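Long-range contact in hypothetical sensory transduction histidine kinase (PDB 3LI9), which is probably a membrane-bound histidine kinase that phosphorylates its own histidine in response to a signal sensed by its extracellular double-Cache (PDC-fold) domain: residues M21-E34 and F252-L265. Numbering follows the deposited sequence.
Sequences MAGNYANQFDAQME and FYEPVKTGDFSFVL
Phe263 lays one ring face against Tyr25, whose CB sits 3.4 Å from the ring centroid and almost on its normal, a CH-pi contact. CG of Phe263 is anti to the backbone N (chi1 177°), carrying the ring from the strand toward the helix. The Tyr25 ring, nearly parallel to that of Phe263, is slid aside and barely overlaps it, while Phe29 meets Phe263 rim to rim, CE2 of Phe29 lying 3.9 Å from CD1 of Phe263, completing an aromatic cluster. Around it small side chains permit close approach: Ala26 rests its CB on CB of Phe263 and CG2 of Val256, and Ala22 packs on CG of Glu254. Met21, like Met33 a selenomethionine, crosses Leu265 at about a right angle. Met33 presses SE against CG1 of Val256, and its bent chain (chi3 64°) brings CE over one face of Phe261, a Met-aromatic and CH-pi contact.

These layers illustrate how a PDC sensor domain sets its long N-terminal helix 13-48 along an antiparallel sheet. The hairpin of strands 248-256 and 261-268 supplies the central pair of four strands; the axis of 21-34 runs 7.4 Å from that of 252-256, with the directions 21° apart.

Polar contacts gather at the hairpin turn. OD1 of the buried Asp30 accepts two hydrogen bonds from Thr258, from OG1 at 2.6 Å and from N at 2.9 Å; the donors arrive from opposite faces of the carboxylate plane, probably restraining its rotation. Glu34 and Lys257 form a long salt bridge, OE2 to NZ 3.7 Å, also spanned by a water weakly bound to the lysine.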
HETATM    1  N   MSE A  21     -17.792  13.964  -4.436  1.00 17.18           N
HETATM    2  CA  MSE A  21     -16.452  14.472  -4.137  1.00 16.20           C
HETATM    3  C   MSE A  21     -15.537  13.398  -3.510  1.00 15.93           C
HETATM    4  O   MSE A  21     -14.353  13.262  -3.871  1.00 14.64           O
HETATM    5  CB  MSE A  21     -16.490  15.674  -3.149  1.00 17.42           C
HETATM    6  CG  MSE A  21     -15.110  16.240  -3.044  1.00 20.25           C
HETATM    7 SE   MSE A  21     -15.312  17.870  -1.876  1.00 31.06          SE
HETATM    8  CE  MSE A  21     -15.763  19.112  -3.213  1.00 26.65           C
ATOM      9  N   ALA A  22     -16.083  12.701  -2.514  1.00 15.26           N
ATOM     10  CA  ALA A  22     -15.322  11.620  -1.839  1.00 14.38           C
ATOM     11  C   ALA A  22     -14.959  10.547  -2.885  1.00 13.25           C
ATOM     12  O   ALA A  22     -13.818  10.019  -2.840  1.00 12.65           O
ATOM     13  CB  ALA A  22     -16.151  10.981  -0.738  1.00 15.06           C
ATOM     14  N   GLY A  23     -15.897  10.252  -3.786  1.00 12.98           N
ATOM     15  CA  GLY A  23     -15.633   9.161  -4.819  1.00 13.78           C
ATOM     16  C   GLY A  23     -14.573   9.665  -5.780  1.00 13.70           C
ATOM     17  O   GLY A  23     -13.635   8.902  -6.150  1.00 13.13           O
ATOM     18  N   ASN A  24     -14.690  10.932  -6.137  1.00 13.88           N
ATOM     19  CA  ASN A  24     -13.686  11.561  -7.013  1.00 13.63           C
ATOM     20  C   ASN A  24     -12.277  11.463  -6.437  1.00 12.99           C
ATOM     21  O   ASN A  24     -11.336  10.948  -7.098  1.00 14.88           O
ATOM     22  CB  ASN A  24     -14.135  13.006  -7.271  1.00 14.16           C
ATOM     23  CG  ASN A  24     -13.355  13.690  -8.359  1.00 18.69           C
ATOM     24  OD1 ASN A  24     -12.380  13.121  -8.897  1.00 17.81           O
ATOM     25  ND2 ASN A  24     -13.727  14.947  -8.676  1.00 19.09           N
ATOM     26  N   TYR A  25     -12.098  11.885  -5.184  1.00 12.44           N
ATOM     27  CA  TYR A  25     -10.774  11.806  -4.589  1.00 12.69           C
ATOM     28  C   TYR A  25     -10.354  10.345  -4.392  1.00 12.69           C
ATOM     29  O   TYR A  25      -9.193  10.058  -4.589  1.00 14.12           O
ATOM     30  CB  TYR A  25     -10.714  12.494  -3.220  1.00 12.88           C
ATOM     31  CG  TYR A  25     -10.606  14.022  -3.302  1.00 13.28           C
ATOM     32  CD1 TYR A  25      -9.476  14.607  -3.883  1.00 19.89           C
ATOM     33  CD2 TYR A  25     -11.617  14.826  -2.768  1.00 17.31           C
ATOM     34  CE1 TYR A  25      -9.349  15.967  -3.955  1.00 24.52           C
ATOM     35  CE2 TYR A  25     -11.479  16.208  -2.802  1.00 22.05           C
ATOM     36  CZ  TYR A  25     -10.366  16.758  -3.397  1.00 23.03           C
ATOM     37  OH  TYR A  25     -10.200  18.147  -3.470  1.00 28.73           O
ATOM     38  N   ALA A  26     -11.294   9.454  -4.025  1.00 11.88           N
ATOM     39  CA  ALA A  26     -10.893   8.033  -3.870  1.00 10.52           C
ATOM     40  C   ALA A  26     -10.301   7.534  -5.188  1.00 12.47           C
ATOM     41  O   ALA A  26      -9.266   6.843  -5.185  1.00 13.41           O
ATOM     42  CB  ALA A  26     -12.097   7.130  -3.538  1.00 10.28           C
ATOM     43  N   ASN A  27     -10.971   7.844  -6.314  1.00 12.69           N
ATOM     44  CA  ASN A  27     -10.411   7.436  -7.610  1.00 13.71           C
ATOM     45  C   ASN A  27      -9.166   8.157  -8.047  1.00 13.59           C
ATOM     46  O   ASN A  27      -8.324   7.553  -8.717  1.00 15.05           O
ATOM     47  CB  ASN A  27     -11.521   7.433  -8.694  1.00 14.10           C
ATOM     48  CG  ASN A  27     -12.582   6.374  -8.371  1.00 15.30           C
ATOM     49  OD1 ASN A  27     -13.785   6.690  -8.134  1.00 22.52           O
ATOM     50  ND2 ASN A  27     -12.169   5.154  -8.305  1.00 10.87           N
ATOM     51  N   GLN A  28      -8.980   9.432  -7.646  1.00 13.92           N
ATOM     52  CA  GLN A  28      -7.676  10.059  -7.850  1.00 13.82           C
ATOM     53  C   GLN A  28      -6.546   9.314  -7.167  1.00 15.55           C
ATOM     54  O   GLN A  28      -5.453   9.094  -7.777  1.00 15.57           O
ATOM     55  CB  GLN A  28      -7.769  11.508  -7.293  1.00 14.33           C
ATOM     56  CG  GLN A  28      -8.635  12.364  -8.260  1.00 17.30           C
ATOM     57  CD  GLN A  28      -8.768  13.782  -7.773  1.00 19.86           C
ATOM     58  OE1 GLN A  28      -7.769  14.376  -7.354  1.00 24.42           O
ATOM     59  NE2 GLN A  28      -9.976  14.349  -7.839  1.00 20.71           N
ATOM     60  N   PHE A  29      -6.801   8.871  -5.919  1.00 14.58           N
ATOM     61  CA  PHE A  29      -5.748   8.174  -5.206  1.00 14.86           C
ATOM     62  C   PHE A  29      -5.578   6.811  -5.798  1.00 14.57           C
ATOM     63  O   PHE A  29      -4.451   6.280  -5.834  1.00 15.60           O
ATOM     64  CB  PHE A  29      -6.072   8.068  -3.702  1.00 15.12           C
ATOM     65  CG  PHE A  29      -5.702   9.316  -2.943  1.00 18.91           C
ATOM     66  CD1 PHE A  29      -4.367   9.555  -2.542  1.00 19.72           C
ATOM     67  CD2 PHE A  29      -6.634  10.281  -2.681  1.00 19.40           C
ATOM     68  CE1 PHE A  29      -4.024  10.720  -1.848  1.00 20.08           C
ATOM     69  CE2 PHE A  29      -6.311  11.417  -1.959  1.00 20.61           C
ATOM     70  CZ  PHE A  29      -5.019  11.657  -1.545  1.00 22.71           C
ATOM     71  N   ASP A  30      -6.657   6.216  -6.295  1.00 11.47           N
ATOM     72  CA  ASP A  30      -6.552   4.877  -6.852  1.00 12.97           C
ATOM     73  C   ASP A  30      -5.676   4.827  -8.117  1.00 15.38           C
ATOM     74  O   ASP A  30      -5.048   3.804  -8.405  1.00 14.46           O
ATOM     75  CB  ASP A  30      -7.920   4.366  -7.263  1.00 14.81           C
ATOM     76  CG  ASP A  30      -7.864   2.893  -7.727  1.00 14.63           C
ATOM     77  OD1 ASP A  30      -7.345   2.061  -6.977  1.00 18.60           O
ATOM     78  OD2 ASP A  30      -8.308   2.577  -8.840  1.00 16.20           O
ATOM     79  N   ALA A  31      -5.682   5.901  -8.881  1.00 15.56           N
ATOM     80  CA  ALA A  31      -4.976   5.855 -10.207  1.00 17.61           C
ATOM     81  C   ALA A  31      -3.491   5.508 -10.046  1.00 16.10           C
ATOM     82  O   ALA A  31      -2.999   4.654 -10.772  1.00 16.68           O
ATOM     83  CB  ALA A  31      -5.138   7.196 -10.957  1.00 17.36           C
ATOM     84  N   GLN A  32      -2.778   6.127  -9.101  1.00 15.87           N
ATOM     85  CA  GLN A  32      -1.353   5.879  -8.992  1.00 17.71           C
ATOM     86  C   GLN A  32      -1.169   4.536  -8.355  1.00 14.74           C
ATOM     87  O   GLN A  32      -0.191   3.858  -8.622  1.00 15.00           O
ATOM     88  CB  GLN A  32      -0.645   6.911  -8.143  1.00 19.03           C
ATOM     89  CG  GLN A  32       0.892   6.722  -8.027  1.00 24.80           C
ATOM     90  CD  GLN A  32       1.646   6.689  -9.381  1.00 28.14           C
ATOM     91  OE1 GLN A  32       1.518   7.594 -10.201  1.00 32.47           O
ATOM     92  NE2 GLN A  32       2.375   5.621  -9.630  1.00 26.31           N
HETATM   93  N   MSE A  33      -2.122   4.117  -7.554  1.00 12.98           N
HETATM   94  CA  MSE A  33      -1.961   2.758  -6.976  1.00 12.15           C
HETATM   95  C   MSE A  33      -2.088   1.664  -8.063  1.00 11.54           C
HETATM   96  O   MSE A  33      -1.415   0.643  -7.984  1.00 12.81           O
HETATM   97  CB  MSE A  33      -2.995   2.539  -5.813  1.00 12.78           C
HETATM   98  CG  MSE A  33      -2.712   3.602  -4.772  1.00 14.45           C
HETATM   99 SE   MSE A  33      -4.103   3.486  -3.372  1.00 23.50          SE
HETATM  100  CE  MSE A  33      -3.782   1.759  -2.638  1.00 20.90           C
ATOM    101  N   GLU A  34      -2.987   1.831  -9.016  1.00 10.13           N
ATOM    102  CA  GLU A  34      -3.151   0.865 -10.074  1.00 12.55           C
ATOM    103  C   GLU A  34      -1.829   0.862 -10.906  1.00 12.83           C
ATOM    104  O   GLU A  34      -1.411  -0.179 -11.421  1.00 14.04           O
ATOM    105  CB  GLU A  34      -4.340   1.241 -10.978  1.00 15.29           C
ATOM    106  CG  GLU A  34      -5.653   1.186 -10.222  1.00 18.24           C
ATOM    107  CD  GLU A  34      -6.857   0.637 -10.986  1.00 22.83           C
ATOM    108  OE1 GLU A  34      -6.759   0.091 -12.099  1.00 23.58           O
ATOM    109  OE2 GLU A  34      -7.988   0.777 -10.464  1.00 21.55           O
ATOM    110  N   PHE A 252     -18.180  10.890   5.160  1.00 16.30           N
ATOM    111  CA  PHE A 252     -18.445  10.237   3.898  1.00 16.29           C
ATOM    112  C   PHE A 252     -17.220   9.393   3.532  1.00 17.40           C
ATOM    113  O   PHE A 252     -16.081   9.914   3.611  1.00 19.74           O
ATOM    114  CB  PHE A 252     -18.649  11.208   2.801  1.00 15.92           C
ATOM    115  CG  PHE A 252     -19.833  12.128   2.991  1.00 16.65           C
ATOM    116  CD1 PHE A 252     -21.048  11.796   2.397  1.00 17.07           C
ATOM    117  CD2 PHE A 252     -19.666  13.322   3.679  1.00 17.92           C
ATOM    118  CE1 PHE A 252     -22.165  12.710   2.561  1.00 18.12           C
ATOM    119  CE2 PHE A 252     -20.730  14.235   3.817  1.00 22.05           C
ATOM    120  CZ  PHE A 252     -21.963  13.901   3.283  1.00 19.16           C
ATOM    121  N   TYR A 253     -17.425   8.113   3.284  1.00 15.78           N
ATOM    122  CA  TYR A 253     -16.236   7.282   2.988  1.00 14.85           C
ATOM    123  C   TYR A 253     -16.497   6.570   1.660  1.00 16.51           C
ATOM    124  O   TYR A 253     -17.610   6.058   1.402  1.00 14.92           O
ATOM    125  CB  TYR A 253     -15.905   6.295   4.077  1.00 15.73           C
ATOM    126  CG  TYR A 253     -17.113   5.506   4.602  1.00 14.36           C
ATOM    127  CD1 TYR A 253     -17.455   4.277   4.063  1.00 15.90           C
ATOM    128  CD2 TYR A 253     -17.951   6.090   5.579  1.00 17.16           C
ATOM    129  CE1 TYR A 253     -18.589   3.574   4.555  1.00 20.02           C
ATOM    130  CE2 TYR A 253     -19.090   5.413   6.039  1.00 16.73           C
ATOM    131  CZ  TYR A 253     -19.396   4.201   5.559  1.00 19.65           C
ATOM    132  OH  TYR A 253     -20.567   3.595   6.059  1.00 20.67           O
ATOM    133  N   GLU A 254     -15.460   6.503   0.808  1.00 13.33           N
ATOM    134  CA  GLU A 254     -15.637   5.846  -0.517  1.00 14.41           C
ATOM    135  C   GLU A 254     -14.398   5.028  -0.779  1.00 14.04           C
ATOM    136  O   GLU A 254     -13.272   5.436  -0.484  1.00 13.41           O
ATOM    137  CB  GLU A 254     -15.824   6.881  -1.633  1.00 13.56           C
ATOM    138  CG  GLU A 254     -17.202   7.571  -1.612  1.00 13.71           C
ATOM    139  CD  GLU A 254     -18.305   6.607  -1.961  1.00 20.34           C
ATOM    140  OE1 GLU A 254     -18.081   5.530  -2.523  1.00 19.29           O
ATOM    141  OE2 GLU A 254     -19.444   6.968  -1.631  1.00 20.00           O
ATOM    142  N   PRO A 255     -14.580   3.781  -1.268  1.00 13.98           N
ATOM    143  CA  PRO A 255     -13.470   2.869  -1.398  1.00 13.15           C
ATOM    144  C   PRO A 255     -12.494   3.221  -2.493  1.00 12.51           C
ATOM    145  O   PRO A 255     -12.883   3.702  -3.563  1.00 14.13           O
ATOM    146  CB  PRO A 255     -14.142   1.523  -1.709  1.00 15.35           C
ATOM    147  CG  PRO A 255     -15.454   1.890  -2.297  1.00 15.27           C
ATOM    148  CD  PRO A 255     -15.892   3.149  -1.575  1.00 14.24           C
ATOM    149  N   VAL A 256     -11.248   2.899  -2.177  1.00 13.11           N
ATOM    150  CA  VAL A 256     -10.137   2.981  -3.153  1.00 14.53           C
ATOM    151  C   VAL A 256      -9.972   1.604  -3.681  1.00 15.28           C
ATOM    152  O   VAL A 256      -9.582   0.748  -2.946  1.00 16.23           O
ATOM    153  CB  VAL A 256      -8.883   3.464  -2.375  1.00 12.79           C
ATOM    154  CG1 VAL A 256      -7.625   3.388  -3.267  1.00 17.27           C
ATOM    155  CG2 VAL A 256      -9.118   4.938  -1.973  1.00 15.53           C
ATOM    156  N   LYS A 257     -10.277   1.390  -4.976  1.00 17.71           N
ATOM    157  CA  LYS A 257     -10.424   0.050  -5.575  1.00 19.44           C
ATOM    158  C   LYS A 257      -9.203  -0.824  -5.305  1.00 18.24           C
ATOM    159  O   LYS A 257      -9.332  -1.996  -5.022  1.00 20.68           O
ATOM    160  CB  LYS A 257     -10.587   0.288  -7.107  1.00 19.99           C
ATOM    161  CG  LYS A 257     -10.993  -0.860  -7.920  1.00 29.54           C
ATOM    162  CD  LYS A 257     -11.360  -0.332  -9.347  1.00 37.65           C
ATOM    163  CE  LYS A 257     -11.545  -1.487 -10.291  1.00 45.09           C
ATOM    164  NZ  LYS A 257     -10.215  -2.150 -10.435  1.00 47.03           N
ATOM    165  N   THR A 258      -7.997  -0.265  -5.408  1.00 16.65           N
ATOM    166  CA  THR A 258      -6.780  -1.040  -5.220  1.00 16.55           C
ATOM    167  C   THR A 258      -6.584  -1.230  -3.703  1.00 17.08           C
ATOM    168  O   THR A 258      -6.322  -0.296  -2.966  1.00 20.69           O
ATOM    169  CB  THR A 258      -5.584  -0.306  -5.850  1.00 16.57           C
ATOM    170  OG1 THR A 258      -5.886  -0.129  -7.217  1.00 17.07           O
ATOM    171  CG2 THR A 258      -4.299  -1.200  -5.735  1.00 17.98           C
ATOM    172  N   GLY A 259      -6.798  -2.450  -3.220  1.00 17.87           N
ATOM    173  CA  GLY A 259      -6.651  -2.711  -1.802  1.00 17.47           C
ATOM    174  C   GLY A 259      -7.880  -2.453  -0.923  1.00 17.55           C
ATOM    175  O   GLY A 259      -7.836  -2.761   0.274  1.00 17.26           O
ATOM    176  N   ASP A 260      -8.936  -1.884  -1.477  1.00 15.79           N
ATOM    177  CA  ASP A 260     -10.086  -1.403  -0.649  1.00 16.91           C
ATOM    178  C   ASP A 260      -9.640  -0.551   0.518  1.00 14.68           C
ATOM    179  O   ASP A 260     -10.049  -0.754   1.665  1.00 15.19           O
ATOM    180  CB  ASP A 260     -10.867  -2.625  -0.162  1.00 15.11           C
ATOM    181  CG  ASP A 260     -11.812  -3.165  -1.291  1.00 22.33           C
ATOM    182  OD1 ASP A 260     -12.130  -2.423  -2.269  1.00 23.48           O
ATOM    183  OD2 ASP A 260     -12.236  -4.324  -1.151  1.00 25.96           O
ATOM    184  N   PHE A 261      -8.757   0.421   0.235  1.00 12.61           N
ATOM    185  CA  PHE A 261      -8.512   1.493   1.173  1.00 13.22           C
ATOM    186  C   PHE A 261      -9.739   2.409   1.111  1.00 11.21           C
ATOM    187  O   PHE A 261     -10.701   2.093   0.405  1.00 11.95           O
ATOM    188  CB  PHE A 261      -7.250   2.276   0.740  1.00 12.34           C
ATOM    189  CG  PHE A 261      -5.943   1.543   1.103  1.00 12.35           C
ATOM    190  CD1 PHE A 261      -5.949   0.158   1.306  1.00 14.30           C
ATOM    191  CD2 PHE A 261      -4.740   2.205   1.089  1.00 15.90           C
ATOM    192  CE1 PHE A 261      -4.742  -0.593   1.629  1.00 18.81           C
ATOM    193  CE2 PHE A 261      -3.493   1.493   1.373  1.00 14.69           C
ATOM    194  CZ  PHE A 261      -3.516   0.113   1.657  1.00 17.29           C
ATOM    195  N   SER A 262      -9.776   3.529   1.854  1.00 10.25           N
ATOM    196  CA  SER A 262     -10.937   4.362   1.774  1.00 10.72           C
ATOM    197  C   SER A 262     -10.556   5.830   1.855  1.00 10.94           C
ATOM    198  O   SER A 262      -9.676   6.138   2.699  1.00 14.05           O
ATOM    199  CB  SER A 262     -11.973   4.006   2.914  1.00 13.09           C
ATOM    200  OG  SER A 262     -13.212   4.712   2.693  1.00 14.17           O
ATOM    201  N   PHE A 263     -11.241   6.696   1.096  1.00 12.06           N
ATOM    202  CA  PHE A 263     -11.041   8.116   1.239  1.00 11.43           C
ATOM    203  C   PHE A 263     -12.243   8.651   2.047  1.00 14.10           C
ATOM    204  O   PHE A 263     -13.389   8.322   1.727  1.00 13.80           O
ATOM    205  CB  PHE A 263     -10.995   8.810  -0.178  1.00 11.62           C
ATOM    206  CG  PHE A 263     -10.852  10.318  -0.061  1.00 12.45           C
ATOM    207  CD1 PHE A 263      -9.598  10.899   0.016  1.00 18.74           C
ATOM    208  CD2 PHE A 263     -11.997  11.118   0.009  1.00 15.18           C
ATOM    209  CE1 PHE A 263      -9.483  12.311   0.134  1.00 15.51           C
ATOM    210  CE2 PHE A 263     -11.873  12.545   0.119  1.00 19.47           C
ATOM    211  CZ  PHE A 263     -10.614  13.099   0.165  1.00 17.52           C
ATOM    212  N   VAL A 264     -11.952   9.443   3.086  1.00 13.37           N
ATOM    213  CA  VAL A 264     -13.006   9.903   4.009  1.00 15.18           C
ATOM    214  C   VAL A 264     -13.065  11.422   4.012  1.00 16.08           C
ATOM    215  O   VAL A 264     -12.044  12.130   4.165  1.00 16.10           O
ATOM    216  CB  VAL A 264     -12.745   9.377   5.447  1.00 13.10           C
ATOM    217  CG1 VAL A 264     -13.925   9.756   6.367  1.00 14.07           C
ATOM    218  CG2 VAL A 264     -12.551   7.898   5.450  1.00 14.94           C
ATOM    219  N   LEU A 265     -14.254  11.963   3.810  1.00 16.59           N
ATOM    220  CA  LEU A 265     -14.447  13.391   3.943  1.00 18.17           C
ATOM    221  C   LEU A 265     -15.279  13.623   5.208  1.00 20.98           C
ATOM    222  O   LEU A 265     -16.303  12.912   5.425  1.00 20.24           O
ATOM    223  CB  LEU A 265     -15.323  13.943   2.803  1.00 22.00           C
ATOM    224  CG  LEU A 265     -14.810  14.460   1.508  1.00 26.59           C
ATOM    225  CD1 LEU A 265     -16.021  14.999   0.687  1.00 27.29           C
ATOM    226  CD2 LEU A 265     -13.702  15.492   1.680  1.00 26.14           C
TER
HETATM  227  O   HOH W   1      -9.595   0.072 -12.674  1.00 57.05           O